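Local coordinates for protein HP0721 (PDB 2XRH) that is a secreted Helicobacter pylori protein of unknown function, belonging to the DUF1104 family and seen with nicotinic acid bound in a pocket of its helical fold, at residues A20-V25 / Y60-T65. Residues are numbered along the deposited sequence; the frame is centred on the assembly and turned at random.
Sequences AKMAGV and YATKNT
Tyr60 lays its ring alongside Lys21, whose extended side chain runs the same way. Lys21 CG sits over one ring face, 4.0 Å from the centroid and 19° off the normal, a CH-pi contact that suits a long aliphatic chain; its NZ reaches on to a salt bridge with Glu17. Tyr60 CG stands anti to its carbonyl carbon (chi1 -79°), which turns the ring toward the end of helix 16-21. Next, Ala61 is small enough to let the loop come close: its CB meets Ala23 CB at 4.0 Å, and its CA-H points at Ala23 O, with CA and O 3.4 Å apart. Gly24, having no CB, fits where its CA closes to 4.4 Å from Ala61 CA, and its positive phi suits glycine. Asn64 supplies the polar link, its ND2 donating to Ala23 O (2.8 Å, nearly straight at 173°) and to Lys21 O (2.9 Å, more bent, from above the carbonyl plane). Both acceptors lie in its amide plane, while Val25 CG1 packs on its CB at 3.5 Å. Thr65 sets CG2 against Gly24 O, its OG1 bonding back to Ala61 O. Two bonds from one amide thus fix its rotation and tie the end of helix 16-21 and the loop that follows it to helix 47-65, beside Gly24, which touches the bound nicotinic acid.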
loop_
_atom_site.group_PDB
_atom_site.type_symbol
_atom_site.label_atom_id
_atom_site.label_comp_id
_atom_site.label_asym_id
_atom_site.label_seq_id
_atom_site.Cartn_x
_atom_site.Cartn_y
_atom_site.Cartn_z
ATOM N N ALA A 20 -5.657 20.537 -0.003
ATOM C CA ALA A 20 -6.226 19.309 0.563
ATOM C C ALA A 20 -7.027 18.504 -0.467
ATOM O O ALA A 20 -6.869 17.278 -0.549
ATOM C CB ALA A 20 -7.079 19.607 1.767
ATOM N N LYS A 21 -7.847 19.173 -1.272
ATOM C CA LYS A 21 -8.730 18.510 -2.237
ATOM C C LYS A 21 -7.991 17.757 -3.349
ATOM O O LYS A 21 -8.549 16.848 -3.937
ATOM C CB LYS A 21 -9.691 19.519 -2.845
ATOM C CG LYS A 21 -10.801 19.889 -1.893
ATOM C CD LYS A 21 -11.641 21.019 -2.418
ATOM C CE LYS A 21 -12.850 21.190 -1.515
ATOM N NZ LYS A 21 -13.734 22.262 -1.978
ATOM N N MET A 22 -6.749 18.126 -3.593
ATOM C CA MET A 22 -5.946 17.469 -4.640
ATOM C C MET A 22 -5.126 16.309 -4.067
ATOM O O MET A 22 -4.395 15.645 -4.804
ATOM C CB MET A 22 -5.073 18.439 -5.408
ATOM C CG MET A 22 -4.087 19.128 -4.608
ATOM S SD MET A 22 -3.055 20.247 -5.619
ATOM C CE MET A 22 -4.185 21.560 -5.949
ATOM N N ALA A 23 -5.245 16.034 -2.768
ATOM C CA ALA A 23 -4.487 14.922 -2.185
ATOM C C ALA A 23 -4.806 13.624 -2.897
ATOM O O ALA A 23 -5.938 13.255 -3.121
ATOM C CB ALA A 23 -4.743 14.770 -0.690
ATOM N N GLY A 24 -3.746 12.935 -3.260
ATOM C CA GLY A 24 -3.861 11.631 -3.968
ATOM C C GLY A 24 -3.960 11.711 -5.475
ATOM O O GLY A 24 -3.864 10.677 -6.155
ATOM N N VAL A 25 -4.148 12.909 -6.022
ATOM C CA VAL A 25 -4.295 13.116 -7.466
ATOM C C VAL A 25 -3.190 13.946 -8.078
ATOM O O VAL A 25 -3.114 14.024 -9.299
ATOM C CB VAL A 25 -5.655 13.723 -7.817
ATOM C CG1 VAL A 25 -6.728 12.858 -7.273
ATOM C CG2 VAL A 25 -5.785 15.041 -7.289
ATOM N N TYR A 60 -9.363 13.295 1.805
ATOM C CA TYR A 60 -9.379 13.533 0.365
ATOM C C TYR A 60 -8.530 12.510 -0.405
ATOM O O TYR A 60 -8.946 12.064 -1.475
ATOM C CB TYR A 60 -8.975 14.987 0.016
ATOM C CG TYR A 60 -10.119 15.929 0.225
ATOM C CD1 TYR A 60 -11.218 15.908 -0.600
ATOM C CD2 TYR A 60 -10.153 16.753 1.329
ATOM C CE1 TYR A 60 -12.283 16.711 -0.364
ATOM C CE2 TYR A 60 -11.201 17.586 1.570
ATOM C CZ TYR A 60 -12.277 17.549 0.727
ATOM O OH TYR A 60 -13.377 18.311 0.938
ATOM N N ALA A 61 -7.366 12.159 0.105
ATOM C CA ALA A 61 -6.550 11.160 -0.578
ATOM C C ALA A 61 -7.387 9.880 -0.680
ATOM O O ALA A 61 -7.374 9.214 -1.703
ATOM C CB ALA A 61 -5.236 10.894 0.152
ATOM N N THR A 62 -8.100 9.544 0.387
ATOM C CA THR A 62 -8.903 8.319 0.394
ATOM C C THR A 62 -10.004 8.367 -0.680
ATOM O O THR A 62 -10.121 7.484 -1.535
ATOM C CB THR A 62 -9.460 8.071 1.790
ATOM O OG1 THR A 62 -8.369 7.823 2.674
ATOM C CG2 THR A 62 -10.413 6.864 1.797
ATOM N N LYS A 63 -10.785 9.444 -0.666
ATOM C CA LYS A 63 -11.873 9.631 -1.610
ATOM C C LYS A 63 -11.401 9.648 -3.046
ATOM O O LYS A 63 -12.054 9.122 -3.951
ATOM C CB LYS A 63 -12.582 10.936 -1.301
ATOM C CG LYS A 63 -13.335 10.895 -0.006
ATOM C CD LYS A 63 -14.181 12.156 0.162
ATOM C CE LYS A 63 -13.385 13.328 0.751
ATOM N NZ LYS A 63 -14.246 14.255 1.563
ATOM N N ASN A 64 -10.255 10.281 -3.247
ATOM C CA ASN A 64 -9.723 10.492 -4.578
ATOM C C ASN A 64 -9.086 9.266 -5.169
ATOM O O ASN A 64 -8.874 9.223 -6.392
ATOM C CB ASN A 64 -8.672 11.604 -4.616
ATOM C CG ASN A 64 -9.286 12.989 -4.532
ATOM O OD1 ASN A 64 -10.387 13.180 -5.000
ATOM N ND2 ASN A 64 -8.537 13.975 -3.991
ATOM N N THR A 65 -8.785 8.277 -4.332
ATOM C CA THR A 65 -8.116 7.058 -4.816
ATOM C C THR A 65 -8.902 5.765 -4.604
ATOM O O THR A 65 -8.507 4.736 -5.175
ATOM C CB THR A 65 -6.688 6.919 -4.209
ATOM O OG1 THR A 65 -6.802 6.790 -2.774
ATOM C CG2 THR A 65 -5.825 8.109 -4.600
#